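Long-range contact in Phosphoglucomutase/phosphomannomutase family protein (Burkholderia thailandensis, PDB 3UW2), which probably transfers a phosphate group from one position to another within a sugar phosphate, as a metal-dependent member of the phosphohexose mutase family: residues Leu197-Thr211 against Leu221-His235. Residues are numbered along the deposited sequence; the frame is centred on the assembly and turned at random.
Sequences LVVDAGNGVAGPLAT and LVELFTDIDGNFPNH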
loop_
_atom_site.group_PDB
_atom_site.type_symbol
_atom_site.label_atom_id
_atom_site.label_comp_id
_atom_site.label_asym_id
_atom_site.label_seq_id
_atom_site.Cartn_x
_atom_site.Cartn_y
_atom_site.Cartn_z
ATOM N N LEU A 197 -3.775 22.337 -4.837
ATOM C CA LEU A 197 -2.966 21.093 -4.968
ATOM C C LEU A 197 -2.636 20.743 -6.410
ATOM O O LEU A 197 -3.448 20.969 -7.292
ATOM C CB LEU A 197 -3.742 19.863 -4.491
ATOM C CG LEU A 197 -4.686 19.724 -3.364
ATOM C CD1 LEU A 197 -4.752 18.225 -3.104
ATOM C CD2 LEU A 197 -4.025 20.443 -2.215
ATOM N N VAL A 198 -1.470 20.147 -6.612
ATOM C CA VAL A 198 -1.139 19.475 -7.853
ATOM C C VAL A 198 -1.506 18.013 -7.598
ATOM O O VAL A 198 -1.069 17.443 -6.580
ATOM C CB VAL A 198 0.360 19.662 -8.159
ATOM C CG1 VAL A 198 0.773 18.780 -9.347
ATOM C CG2 VAL A 198 0.608 21.130 -8.506
ATOM N N VAL A 199 -2.381 17.434 -8.426
ATOM C CA VAL A 199 -2.720 15.975 -8.301
ATOM C C VAL A 199 -2.292 15.258 -9.594
ATOM O O VAL A 199 -2.750 15.607 -10.687
ATOM C CB VAL A 199 -4.209 15.802 -8.043
ATOM C CG1 VAL A 199 -4.610 14.310 -8.038
ATOM C CG2 VAL A 199 -4.616 16.493 -6.715
ATOM N N ASP A 200 -1.360 14.325 -9.451
ATOM C CA ASP A 200 -0.807 13.477 -10.533
ATOM C C ASP A 200 -1.218 12.014 -10.331
ATOM O O ASP A 200 -0.807 11.352 -9.331
ATOM C CB ASP A 200 0.727 13.558 -10.517
ATOM C CG ASP A 200 1.388 12.816 -11.733
ATOM O OD1 ASP A 200 0.895 11.756 -12.134
ATOM O OD2 ASP A 200 2.436 13.241 -12.258
ATOM N N ALA A 201 -2.056 11.504 -11.240
ATOM C CA ALA A 201 -2.556 10.132 -11.157
ATOM C C ALA A 201 -1.819 9.209 -12.183
ATOM O O ALA A 201 -2.158 8.048 -12.285
ATOM C CB ALA A 201 -4.055 10.113 -11.431
ATOM N N GLY A 202 -0.889 9.742 -13.002
ATOM C CA GLY A 202 -0.179 8.880 -13.976
ATOM C C GLY A 202 -1.125 8.126 -14.918
ATOM O O GLY A 202 -0.790 7.031 -15.336
ATOM N N ASN A 203 -2.303 8.684 -15.196
ATOM C CA ASN A 203 -3.324 8.067 -16.075
ATOM C C ASN A 203 -3.960 6.794 -15.501
ATOM O O ASN A 203 -4.585 6.032 -16.249
ATOM C CB ASN A 203 -2.830 7.834 -17.525
ATOM C CG ASN A 203 -2.327 9.118 -18.193
ATOM O OD1 ASN A 203 -1.104 9.304 -18.397
ATOM N ND2 ASN A 203 -3.224 10.054 -18.392
ATOM N N GLY A 204 -3.778 6.578 -14.182
ATOM C CA GLY A 204 -4.252 5.400 -13.476
ATOM C C GLY A 204 -5.652 5.654 -12.977
ATOM O O GLY A 204 -6.181 6.747 -13.166
ATOM N N VAL A 205 -6.224 4.678 -12.276
ATOM C CA VAL A 205 -7.600 4.763 -11.871
ATOM C C VAL A 205 -7.832 5.796 -10.757
ATOM O O VAL A 205 -8.960 6.170 -10.492
ATOM C CB VAL A 205 -8.157 3.341 -11.525
ATOM C CG1 VAL A 205 -7.640 2.884 -10.185
ATOM C CG2 VAL A 205 -9.686 3.427 -11.478
ATOM N N ALA A 206 -6.771 6.314 -10.106
ATOM C CA ALA A 206 -6.944 7.275 -8.993
ATOM C C ALA A 206 -7.520 8.616 -9.526
ATOM O O ALA A 206 -8.196 9.346 -8.789
ATOM C CB ALA A 206 -5.589 7.555 -8.273
ATOM N N GLY A 207 -7.254 8.964 -10.786
ATOM C CA GLY A 207 -7.505 10.359 -11.203
ATOM C C GLY A 207 -8.927 10.917 -11.086
ATOM O O GLY A 207 -9.155 11.932 -10.399
ATOM N N PRO A 208 -9.913 10.254 -11.723
ATOM C CA PRO A 208 -11.275 10.766 -11.614
ATOM C C PRO A 208 -11.819 10.928 -10.187
ATOM O O PRO A 208 -12.312 12.010 -9.816
ATOM C CB PRO A 208 -12.102 9.751 -12.438
ATOM C CG PRO A 208 -11.096 9.146 -13.403
ATOM C CD PRO A 208 -9.838 9.032 -12.545
ATOM N N LEU A 209 -11.801 9.875 -9.377
ATOM C CA LEU A 209 -12.347 10.001 -8.055
ATOM C C LEU A 209 -11.460 10.843 -7.114
ATOM O O LEU A 209 -11.969 11.548 -6.246
ATOM C CB LEU A 209 -12.518 8.616 -7.440
ATOM C CG LEU A 209 -13.437 8.456 -6.250
ATOM C CD1 LEU A 209 -14.829 9.108 -6.444
ATOM C CD2 LEU A 209 -13.588 6.959 -6.018
ATOM N N ALA A 210 -10.142 10.764 -7.213
ATOM C CA ALA A 210 -9.342 11.661 -6.329
ATOM C C ALA A 210 -9.621 13.149 -6.613
ATOM O O ALA A 210 -9.796 13.936 -5.664
ATOM C CB ALA A 210 -7.865 11.382 -6.456
ATOM N N THR A 211 -9.771 13.518 -7.894
ATOM C CA THR A 211 -10.051 14.923 -8.217
ATOM C C THR A 211 -11.425 15.314 -7.725
ATOM O O THR A 211 -11.584 16.378 -7.133
ATOM C CB THR A 211 -9.814 15.262 -9.706
ATOM O OG1 THR A 211 -10.542 14.335 -10.532
ATOM C CG2 THR A 211 -8.305 15.123 -10.004
ATOM N N LEU A 221 -7.441 22.488 -7.926
ATOM C CA LEU A 221 -6.518 21.435 -8.352
ATOM C C LEU A 221 -5.767 21.837 -9.597
ATOM O O LEU A 221 -6.338 22.510 -10.439
ATOM C CB LEU A 221 -7.294 20.167 -8.626
ATOM C CG LEU A 221 -8.143 19.627 -7.482
ATOM C CD1 LEU A 221 -8.700 18.287 -7.948
ATOM C CD2 LEU A 221 -7.419 19.469 -6.143
ATOM N N VAL A 222 -4.482 21.523 -9.660
ATOM C CA VAL A 222 -3.807 21.558 -10.918
ATOM C C VAL A 222 -3.602 20.069 -11.250
ATOM O O VAL A 222 -2.842 19.389 -10.597
ATOM C CB VAL A 222 -2.435 22.272 -10.910
ATOM C CG1 VAL A 222 -2.016 22.372 -12.355
ATOM C CG2 VAL A 222 -2.521 23.671 -10.311
ATOM N N GLU A 223 -4.324 19.572 -12.258
ATOM C CA GLU A 223 -4.312 18.164 -12.565
ATOM C C GLU A 223 -3.189 17.722 -13.542
ATOM O O GLU A 223 -2.938 18.364 -14.600
ATOM C CB GLU A 223 -5.689 17.788 -13.130
ATOM C CG GLU A 223 -6.806 18.111 -12.131
ATOM C CD GLU A 223 -8.178 17.665 -12.588
ATOM O OE1 GLU A 223 -8.306 16.645 -13.300
ATOM O OE2 GLU A 223 -9.161 18.311 -12.195
ATOM N N LEU A 224 -2.591 16.579 -13.232
ATOM C CA LEU A 224 -1.618 15.969 -14.115
ATOM C C LEU A 224 -2.040 14.536 -14.402
ATOM O O LEU A 224 -2.153 13.744 -13.469
ATOM C CB LEU A 224 -0.203 15.966 -13.485
ATOM C CG LEU A 224 0.541 17.300 -13.473
ATOM C CD1 LEU A 224 1.673 17.210 -12.427
ATOM C CD2 LEU A 224 1.043 17.666 -14.861
ATOM N N PHE A 225 -2.317 14.212 -15.672
ATOM C CA PHE A 225 -2.575 12.818 -16.106
ATOM C C PHE A 225 -3.708 12.158 -15.285
ATOM O O PHE A 225 -3.557 11.041 -14.776
ATOM C CB PHE A 225 -1.276 11.966 -16.055
ATOM C CG PHE A 225 -0.071 12.742 -16.425
ATOM C CD1 PHE A 225 0.022 13.359 -17.686
ATOM C CD2 PHE A 225 1.002 12.857 -15.547
ATOM C CE1 PHE A 225 1.152 14.112 -18.039
ATOM C CE2 PHE A 225 2.131 13.615 -15.904
ATOM C CZ PHE A 225 2.218 14.243 -17.145
ATOM N N THR A 226 -4.811 12.895 -15.132
ATOM C CA THR A 226 -5.920 12.402 -14.311
ATOM C C THR A 226 -7.005 11.710 -15.134
ATOM O O THR A 226 -7.994 11.195 -14.581
ATOM C CB THR A 226 -6.514 13.540 -13.446
ATOM O OG1 THR A 226 -6.908 14.624 -14.292
ATOM C CG2 THR A 226 -5.511 13.954 -12.297
ATOM N N ASP A 227 -6.868 11.737 -16.461
ATOM C CA ASP A 227 -7.730 10.974 -17.343
ATOM C C ASP A 227 -7.151 9.584 -17.380
ATOM O O ASP A 227 -5.913 9.389 -17.363
ATOM C CB ASP A 227 -7.785 11.576 -18.770
ATOM C CG ASP A 227 -6.394 11.677 -19.432
ATOM O OD1 ASP A 227 -5.480 12.431 -18.965
ATOM O OD2 ASP A 227 -6.211 10.970 -20.433
ATOM N N ILE A 228 -8.046 8.622 -17.488
ATOM C CA ILE A 228 -7.708 7.208 -17.584
ATOM C C ILE A 228 -7.048 6.865 -18.902
ATOM O O ILE A 228 -7.644 7.057 -19.995
ATOM C CB ILE A 228 -9.016 6.348 -17.541
ATOM C CG1 ILE A 228 -9.819 6.699 -16.280
ATOM C CG2 ILE A 228 -8.646 4.814 -17.614
ATOM C CD1 ILE A 228 -9.134 6.355 -14.950
ATOM N N ASP A 229 -5.859 6.268 -18.838
ATOM C CA ASP A 229 -5.329 5.772 -20.064
ATOM C C ASP A 229 -4.425 4.589 -19.733
ATOM O O ASP A 229 -3.305 4.813 -19.315
ATOM C CB ASP A 229 -4.565 6.889 -20.836
ATOM C CG ASP A 229 -4.116 6.408 -22.207
ATOM O OD1 ASP A 229 -4.002 5.189 -22.385
ATOM O OD2 ASP A 229 -3.861 7.217 -23.116
ATOM N N GLY A 230 -4.915 3.372 -19.940
ATOM C CA GLY A 230 -4.179 2.185 -19.520
ATOM C C GLY A 230 -2.932 1.900 -20.350
ATOM O O GLY A 230 -2.218 0.972 -20.032
ATOM N N ASN A 231 -2.660 2.686 -21.399
ATOM C CA ASN A 231 -1.353 2.636 -22.091
ATOM C C ASN A 231 -0.263 3.377 -21.292
ATOM O O ASN A 231 0.914 3.350 -21.668
ATOM C CB ASN A 231 -1.396 3.304 -23.488
ATOM C CG ASN A 231 -2.439 2.693 -24.432
ATOM O OD1 ASN A 231 -2.530 1.469 -24.586
ATOM N ND2 ASN A 231 -3.210 3.572 -25.112
ATOM N N PHE A 232 -0.648 4.093 -20.241
ATOM C CA PHE A 232 0.332 4.935 -19.477
ATOM C C PHE A 232 1.343 5.657 -20.364
ATOM O O PHE A 232 2.557 5.373 -20.266
ATOM C CB PHE A 232 1.102 4.144 -18.388
ATOM C CG PHE A 232 0.239 3.337 -17.462
ATOM C CD1 PHE A 232 -0.937 3.852 -16.909
ATOM C CD2 PHE A 232 0.677 2.071 -17.046
ATOM C CE1 PHE A 232 -1.704 3.097 -16.047
ATOM C CE2 PHE A 232 -0.094 1.295 -16.174
ATOM C CZ PHE A 232 -1.313 1.793 -15.697
ATOM N N PRO A 233 0.865 6.605 -21.213
ATOM C CA PRO A 233 1.710 7.143 -22.253
ATOM C C PRO A 233 2.599 8.289 -21.706
ATOM O O PRO A 233 3.445 8.801 -22.424
ATOM C CB PRO A 233 0.699 7.671 -23.279
ATOM C CG PRO A 233 -0.493 8.108 -22.406
ATOM C CD PRO A 233 -0.554 6.944 -21.420
ATOM N N ASN A 234 2.403 8.678 -20.443
ATOM C CA ASN A 234 3.193 9.792 -19.854
ATOM C C ASN A 234 4.276 9.387 -18.904
ATOM O O ASN A 234 5.417 9.582 -19.215
ATOM C CB ASN A 234 2.295 10.845 -19.208
ATOM C CG ASN A 234 1.420 11.476 -20.209
ATOM O OD1 ASN A 234 1.916 12.205 -21.073
ATOM N ND2 ASN A 234 0.114 11.150 -20.169
ATOM N N HIS A 235 3.939 8.908 -17.733
ATOM C CA HIS A 235 4.946 8.237 -16.830
ATOM C C HIS A 235 4.095 7.201 -16.164
ATOM O O HIS A 235 2.884 7.392 -16.041
ATOM C CB HIS A 235 5.647 9.165 -15.810
ATOM C CG HIS A 235 4.702 9.823 -14.767
ATOM N ND1 HIS A 235 4.151 9.131 -13.716
ATOM C CD2 HIS A 235 4.147 11.121 -14.708
ATOM C CE1 HIS A 235 3.317 9.948 -13.000
ATOM N NE2 HIS A 235 3.289 11.155 -13.615
HETATM O O HOH W 1 1.077 7.819 -18.009
HETATM O O HOH W 2 -3.079 12.724 -19.695
HETATM O O HOH W 3 -10.486 15.144 -13.239
#
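The carboxylate of D200 lies at the NE2 edge of the H235 ring and also borders the edge of F225, whose ring has CB of N234 over the rim of one face. The F232 ring carries G230 O over the centre of one face and N203 O near its edge. D200 OD2 accepts a hydrogen bond from H235 NE2 on its syn lone pair at 2.6 Å, with carboxylate and imidazole turned 50° apart. OD1 accepts from G202 N in an Asx turn, so one aspartate braces its own turn while gripping the facing loop. CG of D200 stands anti to the backbone N (chi1 -174°), beside the carbonyl carbon and toward G202 N and H235.

G202 and N203 suit the type I' turn A201-G204, since both residue types tolerate positive phi. The N203 amide gives and takes: ND2 donates to D227 O at 3.0 Å, while OD1 receives N234 ND2 at 2.8 Å in the carbonyl plane. N203 N donates to F225 O, and N203 O accepts from D229 N, nearly straight at 174°.

Strands 197-200 and 221-224 with helix 206-216 form a beta-alpha-beta unit of domain II, with 221-224 at the sheet edge. Hydrogen bonds between the parallel strands include V222 N to L197 O, and on one face apolar V198 CG1 meets L224 CD1 at 3.6 Å.

Having no side chain, G207 admits T226 O to within 3.5 Å of its CA. Farther along the helix, T211 turns its CG2 methyl to the E223 carboxylate, while a water bridges T211 OG1 and E223 OE1.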